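Local coordinates for L-cysteine S-thiosulfotransferase subunit SoxA (Paracoccus denitrificans, PDB 2C1D), which forms, with SoxX, the heme enzyme that starts sulfur oxidation by joining thiosulfate to a cysteine of the carrier protein SoxY as a heterodisulfide, at residues Ala181-Glu185 / Leu197-Gln201; Pro24-Leu28 / Tyr247-Arg251; Ser37-Arg42 / Glu258-His264. All coordinates share one frame; numbering follows the deposited sequence.

Contact 1. Residues Ala181-Glu185 / Leu197-Gln201; sequences ANCHE and LSQGQ. With HEC (heme c), chain J.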
loop_
_atom_site.group_PDB
_atom_site.type_symbol
_atom_site.label_atom_id
_atom_site.label_comp_id
_atom_site.label_asym_id
_atom_site.label_seq_id
_atom_site.Cartn_x
_atom_site.Cartn_y
_atom_site.Cartn_z
ATOM N N ALA A 181 5.647 4.756 -4.388
ATOM C CA ALA A 181 6.109 6.113 -4.159
ATOM C C ALA A 181 5.112 7.202 -4.538
ATOM O O ALA A 181 5.030 8.209 -3.837
ATOM C CB ALA A 181 7.424 6.332 -4.864
ATOM N N ASN A 182 4.329 7.021 -5.611
ATOM C CA ASN A 182 3.319 8.016 -5.960
ATOM C C ASN A 182 2.379 8.310 -4.788
ATOM O O ASN A 182 2.021 9.443 -4.562
ATOM C CB ASN A 182 2.453 7.572 -7.153
ATOM C CG ASN A 182 3.164 7.714 -8.474
ATOM O OD1 ASN A 182 3.847 8.716 -8.728
ATOM N ND2 ASN A 182 3.055 6.715 -9.298
ATOM N N CYS A 183 1.942 7.270 -4.082
ATOM C CA CYS A 183 1.045 7.435 -2.952
ATOM C C CYS A 183 1.751 7.704 -1.620
ATOM O O CYS A 183 1.437 8.694 -0.945
ATOM C CB CYS A 183 0.149 6.218 -2.839
ATOM S SG CYS A 183 -0.976 6.135 -4.239
ATOM N N HIS A 184 2.720 6.858 -1.280
ATOM C CA HIS A 184 3.375 6.871 0.030
ATOM C C HIS A 184 4.552 7.833 0.178
ATOM O O HIS A 184 4.921 8.177 1.301
ATOM C CB HIS A 184 3.804 5.474 0.394
ATOM C CG HIS A 184 2.633 4.577 0.595
ATOM N ND1 HIS A 184 1.583 4.935 1.408
ATOM C CD2 HIS A 184 2.313 3.377 0.066
ATOM C CE1 HIS A 184 0.668 3.983 1.379
ATOM N NE2 HIS A 184 1.077 3.036 0.555
ATOM N N GLU A 185 5.120 8.264 -0.941
ATOM C CA GLU A 185 6.214 9.232 -0.903
ATOM C C GLU A 185 5.699 10.619 -1.324
ATOM O O GLU A 185 5.783 11.588 -0.548
ATOM C CB GLU A 185 7.381 8.726 -1.760
ATOM C CG GLU A 185 8.636 9.587 -1.733
ATOM C CD GLU A 185 9.786 8.951 -2.495
ATOM O OE1 GLU A 185 10.236 9.561 -3.487
ATOM O OE2 GLU A 185 10.234 7.838 -2.129
ATOM N N LEU A 197 -3.087 9.106 3.885
ATOM C CA LEU A 197 -1.941 8.397 3.396
ATOM C C LEU A 197 -0.760 8.497 4.355
ATOM O O LEU A 197 -0.350 9.596 4.754
ATOM C CB LEU A 197 -1.514 8.910 2.018
ATOM C CG LEU A 197 -2.229 8.256 0.843
ATOM C CD1 LEU A 197 -2.050 9.090 -0.429
ATOM C CD2 LEU A 197 -1.785 6.801 0.627
ATOM N N SER A 198 -0.193 7.340 4.675
ATOM C CA SER A 198 1.047 7.253 5.470
ATOM C C SER A 198 2.253 7.110 4.551
ATOM O O SER A 198 2.131 7.244 3.325
ATOM C CB SER A 198 0.943 6.076 6.443
ATOM O OG SER A 198 1.094 4.857 5.784
ATOM N N GLN A 199 3.429 6.864 5.117
ATOM C CA GLN A 199 4.603 6.595 4.309
ATOM C C GLN A 199 4.685 5.120 3.910
ATOM O O GLN A 199 5.696 4.698 3.371
ATOM C CB GLN A 199 5.886 7.017 5.016
ATOM C CG GLN A 199 6.024 8.498 5.158
ATOM C CD GLN A 199 7.167 8.896 6.066
ATOM O OE1 GLN A 199 7.740 8.043 6.753
ATOM N NE2 GLN A 199 7.548 10.201 6.035
ATOM N N GLY A 200 3.632 4.362 4.199
ATOM C CA GLY A 200 3.559 2.954 3.844
ATOM C C GLY A 200 4.701 2.168 4.442
ATOM O O GLY A 200 5.342 1.388 3.738
ATOM N N GLN A 201 4.948 2.384 5.726
ATOM C CA GLN A 201 5.990 1.677 6.450
ATOM C C GLN A 201 5.460 0.327 6.944
ATOM O O GLN A 201 4.254 0.168 7.147
ATOM C CB GLN A 201 6.513 2.523 7.620
ATOM C CG GLN A 201 6.980 3.983 7.266
ATOM C CD GLN A 201 8.393 4.063 6.708
ATOM O OE1 GLN A 201 8.951 3.040 6.318
ATOM N NE2 GLN A 201 8.982 5.288 6.663
HETATM FE FE HEC J . -0.066 1.424 0.011
HETATM C CHA HEC J . -1.352 1.319 3.175
HETATM C CHB HEC J . 2.663 -0.381 1.151
HETATM C CHC HEC J . 1.180 1.365 -3.125
HETATM C CHD HEC J . -2.473 3.608 -0.979
HETATM N NA HEC J . 0.543 0.619 1.853
HETATM C C1A HEC J . -0.151 0.701 3.025
HETATM C C2A HEC J . 0.615 0.045 4.050
HETATM C C3A HEC J . 1.737 -0.432 3.468
HETATM C C4A HEC J . 1.708 -0.069 2.079
HETATM C CMA HEC J . 2.869 -1.224 4.119
HETATM C CAA HEC J . 0.217 -0.091 5.540
HETATM C CBA HEC J . 0.971 0.975 6.355
HETATM C CGA HEC J . 0.677 0.844 7.845
HETATM O O1A HEC J . 1.228 1.656 8.621
HETATM O O2A HEC J . -0.126 -0.055 8.263
HETATM N NB HEC J . 1.569 0.657 -0.810
HETATM C C1B HEC J . 2.556 -0.100 -0.199
HETATM C C2B HEC J . 3.433 -0.604 -1.210
HETATM C C3B HEC J . 3.043 -0.116 -2.382
HETATM C C4B HEC J . 1.851 0.655 -2.157
HETATM C CMB HEC J . 4.673 -1.456 -0.931
HETATM C CAB HEC J . 3.699 -0.390 -3.753
HETATM C CBB HEC J . 3.685 -1.726 -4.046
HETATM N NC HEC J . -0.559 2.342 -1.749
HETATM C C1C HEC J . 0.108 2.196 -2.925
HETATM C C2C HEC J . -0.566 2.970 -3.949
HETATM C C3C HEC J . -1.592 3.609 -3.355
HETATM C C4C HEC J . -1.575 3.210 -1.954
HETATM C CMC HEC J . -0.071 2.998 -5.413
HETATM C CAC HEC J . -2.676 4.608 -3.887
HETATM C CBC HEC J . -3.314 4.488 -5.060
HETATM N ND HEC J . -1.629 2.290 0.920
HETATM C C1D HEC J . -2.522 3.175 0.310
HETATM C C2D HEC J . -3.542 3.573 1.260
HETATM C C3D HEC J . -3.194 2.849 2.538
HETATM C C4D HEC J . -2.003 2.087 2.238
HETATM C CMD HEC J . -4.734 4.522 1.043
HETATM C CAD HEC J . -3.917 2.940 3.903
HETATM C CBD HEC J . -3.498 4.263 4.572
HETATM C CGD HEC J . -2.056 4.255 5.039
HETATM O O1D HEC J . -1.130 4.679 4.314
HETATM O O2D HEC J . -1.779 3.831 6.163
HETATM O O HOH W 1 7.267 6.120 1.321
#

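Contact 2. Residues Pro24-Leu28 / Tyr247-Arg251; sequences PPAFL and YVASR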
loop_
_atom_site.group_PDB
_atom_site.type_symbol
_atom_site.label_atom_id
_atom_site.label_comp_id
_atom_site.label_asym_id
_atom_site.label_seq_id
_atom_site.Cartn_x
_atom_site.Cartn_y
_atom_site.Cartn_z
ATOM N N PRO A 24 15.312 10.013 8.830
ATOM C CA PRO A 24 15.297 8.915 7.865
ATOM C C PRO A 24 16.647 8.256 7.778
ATOM O O PRO A 24 17.618 8.883 8.182
ATOM C CB PRO A 24 14.967 9.615 6.525
ATOM C CG PRO A 24 14.612 10.993 6.864
ATOM C CD PRO A 24 15.213 11.325 8.174
ATOM N N PRO A 25 16.735 7.049 7.233
ATOM C CA PRO A 25 18.038 6.456 6.921
ATOM C C PRO A 25 18.725 7.294 5.836
ATOM O O PRO A 25 18.045 8.012 5.119
ATOM C CB PRO A 25 17.674 5.064 6.411
ATOM C CG PRO A 25 16.312 5.207 5.903
ATOM C CD PRO A 25 15.632 6.169 6.819
ATOM N N ALA A 26 20.042 7.222 5.729
ATOM C CA ALA A 26 20.773 8.148 4.869
ATOM C C ALA A 26 20.273 8.095 3.415
ATOM O O ALA A 26 20.148 9.124 2.776
ATOM C CB ALA A 26 22.292 7.889 4.946
ATOM N N PHE A 27 19.910 6.914 2.920
ATOM C CA PHE A 27 19.399 6.807 1.552
ATOM C C PHE A 27 18.089 7.531 1.286
ATOM O O PHE A 27 17.752 7.792 0.142
ATOM C CB PHE A 27 19.339 5.352 1.089
ATOM C CG PHE A 27 18.134 4.577 1.560
ATOM C CD1 PHE A 27 16.946 4.579 0.820
ATOM C CD2 PHE A 27 18.214 3.774 2.692
ATOM C CE1 PHE A 27 15.853 3.794 1.220
ATOM C CE2 PHE A 27 17.124 3.018 3.109
ATOM C CZ PHE A 27 15.945 3.016 2.364
ATOM N N LEU A 28 17.360 7.876 2.333
ATOM C CA LEU A 28 16.135 8.637 2.198
ATOM C C LEU A 28 16.271 10.106 2.625
ATOM O O LEU A 28 15.272 10.801 2.723
ATOM C CB LEU A 28 15.057 7.966 3.046
ATOM C CG LEU A 28 13.875 7.299 2.358
ATOM C CD1 LEU A 28 14.163 6.884 0.902
ATOM C CD2 LEU A 28 13.370 6.136 3.199
ATOM N N TYR A 247 13.388 -3.982 0.942
ATOM C CA TYR A 247 13.527 -2.588 0.607
ATOM C C TYR A 247 12.609 -1.706 1.486
ATOM O O TYR A 247 13.055 -0.708 2.044
ATOM C CB TYR A 247 13.279 -2.347 -0.880
ATOM C CG TYR A 247 13.376 -0.903 -1.195
ATOM C CD1 TYR A 247 14.615 -0.270 -1.234
ATOM C CD2 TYR A 247 12.237 -0.143 -1.399
ATOM C CE1 TYR A 247 14.714 1.097 -1.495
ATOM C CE2 TYR A 247 12.326 1.213 -1.635
ATOM C CZ TYR A 247 13.571 1.825 -1.683
ATOM O OH TYR A 247 13.641 3.186 -1.909
ATOM N N VAL A 248 11.343 -2.090 1.617
ATOM C CA VAL A 248 10.361 -1.276 2.349
ATOM C C VAL A 248 10.692 -1.288 3.843
ATOM O O VAL A 248 10.634 -0.256 4.489
ATOM C CB VAL A 248 8.909 -1.727 2.078
ATOM C CG1 VAL A 248 7.889 -0.906 2.888
ATOM C CG2 VAL A 248 8.581 -1.566 0.607
ATOM N N ALA A 249 11.087 -2.436 4.382
ATOM C CA ALA A 249 11.554 -2.495 5.758
ATOM C C ALA A 249 12.633 -1.443 6.074
ATOM O O ALA A 249 12.596 -0.794 7.115
ATOM C CB ALA A 249 12.083 -3.893 6.090
ATOM N N SER A 250 13.600 -1.319 5.176
ATOM C CA SER A 250 14.747 -0.436 5.361
ATOM C C SER A 250 14.336 1.024 5.297
ATOM O O SER A 250 15.014 1.861 5.878
ATOM C CB SER A 250 15.856 -0.746 4.346
ATOM O OG SER A 250 15.545 -0.270 3.044
ATOM N N ARG A 251 13.227 1.354 4.614
ATOM C CA ARG A 251 12.721 2.722 4.615
ATOM C C ARG A 251 12.293 3.187 6.014
ATOM O O ARG A 251 12.202 4.384 6.270
ATOM C CB ARG A 251 11.567 2.918 3.628
ATOM C CG ARG A 251 11.967 2.753 2.152
ATOM C CD ARG A 251 10.759 2.706 1.226
ATOM N NE ARG A 251 10.133 4.005 1.110
ATOM C CZ ARG A 251 10.531 4.954 0.269
ATOM N NH1 ARG A 251 11.537 4.742 -0.579
ATOM N NH2 ARG A 251 9.875 6.103 0.238
#

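Contact 3. Residues Ser37-Arg42 / Glu258-His264; sequences SGWHFR and EGVSVRH. With HEC (heme c), chain J.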
loop_
_atom_site.group_PDB
_atom_site.type_symbol
_atom_site.label_atom_id
_atom_site.label_comp_id
_atom_site.label_asym_id
_atom_site.label_seq_id
_atom_site.Cartn_x
_atom_site.Cartn_y
_atom_site.Cartn_z
ATOM N N SER A 37 5.939 6.221 11.670
ATOM C CA SER A 37 5.039 5.082 11.687
ATOM C C SER A 37 3.689 5.510 11.138
ATOM O O SER A 37 3.283 6.669 11.305
ATOM C CB SER A 37 4.843 4.623 13.127
ATOM O OG SER A 37 3.735 3.768 13.264
ATOM N N GLY A 38 3.001 4.565 10.508
ATOM C CA GLY A 38 1.603 4.706 10.133
ATOM C C GLY A 38 0.638 5.035 11.256
ATOM O O GLY A 38 -0.434 5.573 11.005
ATOM N N TRP A 39 1.017 4.723 12.500
ATOM C CA TRP A 39 0.265 5.118 13.682
ATOM C C TRP A 39 -0.042 6.623 13.716
ATOM O O TRP A 39 -1.149 7.029 14.107
ATOM C CB TRP A 39 1.056 4.716 14.920
ATOM C CG TRP A 39 0.408 4.918 16.234
ATOM C CD1 TRP A 39 -0.467 4.075 16.873
ATOM C CD2 TRP A 39 0.640 6.005 17.132
ATOM N NE1 TRP A 39 -0.796 4.583 18.108
ATOM C CE2 TRP A 39 -0.127 5.761 18.298
ATOM C CE3 TRP A 39 1.429 7.144 17.083
ATOM C CZ2 TRP A 39 -0.154 6.650 19.391
ATOM C CZ3 TRP A 39 1.412 8.035 18.190
ATOM C CH2 TRP A 39 0.624 7.763 19.321
ATOM N N HIS A 40 0.919 7.426 13.292
ATOM C CA HIS A 40 0.774 8.875 13.285
ATOM C C HIS A 40 -0.328 9.385 12.366
ATOM O O HIS A 40 -0.784 10.500 12.546
ATOM C CB HIS A 40 2.103 9.571 12.911
ATOM C CG HIS A 40 2.986 9.821 14.085
ATOM N ND1 HIS A 40 2.767 10.854 14.971
ATOM C CD2 HIS A 40 4.063 9.144 14.550
ATOM C CE1 HIS A 40 3.672 10.803 15.934
ATOM N NE2 HIS A 40 4.467 9.774 15.708
ATOM N N PHE A 41 -0.729 8.597 11.378
ATOM C CA PHE A 41 -1.750 9.014 10.414
ATOM C C PHE A 41 -3.131 8.453 10.740
ATOM O O PHE A 41 -4.079 8.628 9.975
ATOM C CB PHE A 41 -1.316 8.556 9.021
ATOM C CG PHE A 41 0.008 9.111 8.601
ATOM C CD1 PHE A 41 1.177 8.485 8.962
ATOM C CD2 PHE A 41 0.083 10.265 7.834
ATOM C CE1 PHE A 41 2.393 9.001 8.594
ATOM C CE2 PHE A 41 1.308 10.776 7.445
ATOM C CZ PHE A 41 2.454 10.162 7.833
ATOM N N ARG A 42 -3.265 7.779 11.876
ATOM C CA ARG A 42 -4.556 7.231 12.252
ATOM C C ARG A 42 -5.313 8.194 13.166
ATOM O O ARG A 42 -4.701 9.067 13.773
ATOM C CB ARG A 42 -4.349 5.871 12.927
ATOM C CG ARG A 42 -3.424 4.937 12.156
ATOM C CD ARG A 42 -4.069 4.225 10.991
ATOM N NE ARG A 42 -4.489 5.084 9.874
ATOM C CZ ARG A 42 -3.760 5.359 8.797
ATOM N NH1 ARG A 42 -2.517 4.911 8.686
ATOM N NH2 ARG A 42 -4.275 6.092 7.812
ATOM N N GLU A 258 7.001 -2.195 16.280
ATOM C CA GLU A 258 5.805 -1.994 17.109
ATOM C C GLU A 258 5.334 -3.284 17.788
ATOM O O GLU A 258 4.639 -3.220 18.810
ATOM C CB GLU A 258 4.692 -1.321 16.293
ATOM C CG GLU A 258 5.122 0.090 15.879
ATOM C CD GLU A 258 4.122 0.889 15.063
ATOM O OE1 GLU A 258 2.895 0.661 15.128
ATOM O OE2 GLU A 258 4.581 1.821 14.364
ATOM N N GLY A 259 5.765 -4.432 17.264
ATOM C CA GLY A 259 5.306 -5.740 17.711
ATOM C C GLY A 259 4.136 -6.165 16.868
ATOM O O GLY A 259 4.312 -6.787 15.836
ATOM N N VAL A 260 2.931 -5.823 17.312
ATOM C CA VAL A 260 1.734 -5.988 16.495
ATOM C C VAL A 260 0.937 -4.696 16.543
ATOM O O VAL A 260 0.498 -4.262 17.613
ATOM C CB VAL A 260 0.823 -7.191 16.930
ATOM C CG1 VAL A 260 1.384 -8.519 16.445
ATOM C CG2 VAL A 260 0.564 -7.206 18.448
ATOM N N SER A 261 0.784 -4.057 15.385
ATOM C CA SER A 261 0.206 -2.732 15.326
ATOM C C SER A 261 -1.287 -2.821 15.056
ATOM O O SER A 261 -1.794 -3.891 14.745
ATOM C CB SER A 261 0.896 -1.885 14.258
ATOM O OG SER A 261 0.482 -2.246 12.969
ATOM N N VAL A 262 -1.987 -1.703 15.233
ATOM C CA VAL A 262 -3.411 -1.608 14.863
ATOM C C VAL A 262 -3.594 -0.490 13.846
ATOM O O VAL A 262 -3.114 0.630 14.045
ATOM C CB VAL A 262 -4.318 -1.331 16.086
ATOM C CG1 VAL A 262 -5.778 -1.331 15.683
ATOM C CG2 VAL A 262 -4.064 -2.391 17.177
ATOM N N ARG A 263 -4.271 -0.819 12.755
ATOM C CA ARG A 263 -4.543 0.120 11.655
ATOM C C ARG A 263 -5.998 -0.080 11.201
ATOM O O ARG A 263 -6.654 -1.021 11.673
ATOM C CB ARG A 263 -3.564 -0.160 10.498
ATOM C CG ARG A 263 -2.094 -0.014 10.873
ATOM C CD ARG A 263 -1.623 1.415 10.976
ATOM N NE ARG A 263 -0.195 1.495 11.255
ATOM C CZ ARG A 263 0.342 1.455 12.470
ATOM N NH1 ARG A 263 1.658 1.488 12.588
ATOM N NH2 ARG A 263 -0.422 1.376 13.562
ATOM N N HIS A 264 -6.515 0.785 10.316
ATOM C CA HIS A 264 -7.842 0.564 9.682
ATOM C C HIS A 264 -7.758 -0.660 8.774
ATOM O O HIS A 264 -6.769 -0.927 8.110
ATOM C CB HIS A 264 -8.338 1.806 8.889
ATOM C CG HIS A 264 -9.464 1.533 7.908
ATOM N ND1 HIS A 264 -10.530 2.401 7.740
ATOM C CD2 HIS A 264 -9.654 0.541 6.993
ATOM C CE1 HIS A 264 -11.337 1.937 6.796
ATOM N NE2 HIS A 264 -10.833 0.807 6.329
ATOM O OXT HIS A 264 -8.674 -1.463 8.656
HETATM FE FE HEC J . -0.066 1.424 0.011
HETATM C CHA HEC J . -1.352 1.319 3.175
HETATM C CHB HEC J . 2.663 -0.381 1.151
HETATM C CHC HEC J . 1.180 1.365 -3.125
HETATM C CHD HEC J . -2.473 3.608 -0.979
HETATM N NA HEC J . 0.543 0.619 1.853
HETATM C C1A HEC J . -0.151 0.701 3.025
HETATM C C2A HEC J . 0.615 0.045 4.050
HETATM C C3A HEC J . 1.737 -0.432 3.468
HETATM C C4A HEC J . 1.708 -0.069 2.079
HETATM C CMA HEC J . 2.869 -1.224 4.119
HETATM C CAA HEC J . 0.217 -0.091 5.540
HETATM C CBA HEC J . 0.971 0.975 6.355
HETATM C CGA HEC J . 0.677 0.844 7.845
HETATM O O1A HEC J . 1.228 1.656 8.621
HETATM O O2A HEC J . -0.126 -0.055 8.263
HETATM N NB HEC J . 1.569 0.657 -0.810
HETATM C C1B HEC J . 2.556 -0.100 -0.199
HETATM C C2B HEC J . 3.433 -0.604 -1.210
HETATM C C3B HEC J . 3.043 -0.116 -2.382
HETATM C C4B HEC J . 1.851 0.655 -2.157
HETATM C CMB HEC J . 4.673 -1.456 -0.931
HETATM C CAB HEC J . 3.699 -0.390 -3.753
HETATM C CBB HEC J . 3.685 -1.726 -4.046
HETATM N NC HEC J . -0.559 2.342 -1.749
HETATM C C1C HEC J . 0.108 2.196 -2.925
HETATM C C2C HEC J . -0.566 2.970 -3.949
HETATM C C3C HEC J . -1.592 3.609 -3.355
HETATM C C4C HEC J . -1.575 3.210 -1.954
HETATM C CMC HEC J . -0.071 2.998 -5.413
HETATM C CAC HEC J . -2.676 4.608 -3.887
HETATM C CBC HEC J . -3.314 4.488 -5.060
HETATM N ND HEC J . -1.629 2.290 0.920
HETATM C C1D HEC J . -2.522 3.175 0.310
HETATM C C2D HEC J . -3.542 3.573 1.260
HETATM C C3D HEC J . -3.194 2.849 2.538
HETATM C C4D HEC J . -2.003 2.087 2.238
HETATM C CMD HEC J . -4.734 4.522 1.043
HETATM C CAD HEC J . -3.917 2.940 3.903
HETATM C CBD HEC J . -3.498 4.263 4.572
HETATM C CGD HEC J . -2.056 4.255 5.039
HETATM O O1D HEC J . -1.130 4.679 4.314
HETATM O O2D HEC J . -1.779 3.831 6.163
HETATM O O HOH W 2 4.028 1.822 10.681
#

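Contact 1. Residues Ala181-Glu185 / Leu197-Gln201
The imidazole of His184 lies under Gly200, whose CA stands 3.7 Å from the ring centroid and 12° off its normal, a CH-pi contact over the face. ND1 donates to Ser198 O (3.1 Å), a bond that lies close to the ring plane although it reaches the carbonyl from above the peptide plane; the other ring nitrogen, NE2, binds the heme iron at 2.0 Å. Face and edge contacts together would restrain the rotation of the ring about the iron bond, and the carbonyl acceptor probably makes the imidazole a stronger electron donor. This is the c-type cytochrome heme attachment of the C-terminal heme domain, the Cys-Ala-Asn-Cys-His motif on helix 180-184: Cys180 holds the heme covalently and Cys183, its SG close to heme CAC, probably does so too, while Cys225 is the other axial ligand. Segment 197-201 both positions the iron ligand and touches the heme itself. Ser198 grips heme propionate oxygen O1D through its backbone N (2.8 Å) and OG (2.7 Å), while OG accepts from Gly200 N in an ST turn. Leu197 lays CD2 against the porphyrin at CHD (3.6 Å) and against Cys183 CB; Ile59 of the SoxX chain packs on this leucine.

Contact 2. Residues Pro24-Leu28 / Tyr247-Arg251
Phe27 meets residues 247-251 of helix 239-251 with the far end of its ring. CB points toward the helix, and with CG between the backbone N and the carbonyl carbon (chi1 81°) the ring sets CE1, CE2 and CZ against this segment. On one side CE1 reaches Tyr247, 4.0 Å from its CE1 and 3.9 Å from its OH; the ring planes are inclined at 46°. On the other side CE2 lies near Ser250 OG, and at the tip CZ is 3.4 Å from that oxygen and 4.0 Å from Arg251 CG. The serine hydroxyl donates to Tyr247 O (2.7 Å) within the helix and is also hydrogen-bonded to Trp162 NE1. Leu28 crosses Arg251 at about a right angle, with CD2 over one face of the guanidinium and CD1 3.7 Å from NH1, while Pro25 CG rests 3.6 Å from Ser250 O. No hydrogen bond joins the two segments; the guanidinium has its main polar partners outside them, a salt bridge with Glu185 and a hydrogen bond with Tyr170. Pro25, Phe27 and Leu28 thus pack on helix 239-251 beside helix 159-170, whose Trp162 meets both aromatic rings edge-to-face, and Pro25 also touches Ile35 of strand 35-36.

Contact 3. Residues Ser37-Arg42 / Glu258-His264
Arg263 and Arg42 approach two different propionates of the same heme. Arg263 NE donates to heme O1A at 3.0 Å in a nearly straight bond (164°), with the oxygen at the edge of the guanidinium; Arg42 NH1 reaches heme O2D at 2.8 Å, a weak bond by its angle. Their aliphatic parts cross nearly perpendicularly, CD against CD at 3.7 Å, and the gathered positive charge would probably stabilise the propionates as anions. A bend at chi2 (-77°) turns the Arg263 chain so that its guanidinium slides beneath the 3-10 turn 38-41, with Trp39 N 3.2 Å above the plane over its centre, while Ser261 OG covers the opposite face. Strand 261-263, outermost in a small mixed sheet, brings Arg263, next to the C terminus, to the heme propionates. Further out, Glu258 OE1 holds Arg263 NH1 in a salt bridge (2.9 Å), and Arg263 NH2 donates to Val262 O and pairs with Glu50. Glu258 OE2 accepts from Ser37 OG in a hydrogen bond whose modelled length, 2.4 Å, is doubtfully short; that hydroxyl accepts from Trp39 N, forming an ST turn. A water bridges Gly38 N and Arg263 NH1, while Arg42 NH2 donates to His196 O.

From the N terminus, the chain first passes 24-28, which waits for helix 239-251 to close contact 2 after more than two hundred residues. Next comes 37-42, whose partner, 258-264, ends the chain and closes contact 3. Because their segments alternate, contacts 2 and 3 cross, and they do not touch. The short loop of contact 1, from helix 180-184 to the segment 197-201, falls within both long ones and touches both: it meets contact 2 through the Glu185-Arg251 salt bridge and Gly200 against Val248, while Leu197 and Ser198 pack on Phe41 of contact 3. Contacts 1 and 3 share one heme. The N-terminal region is thereby tied to the last helix and the last strand of the chain, both close to the heme held by contact 1.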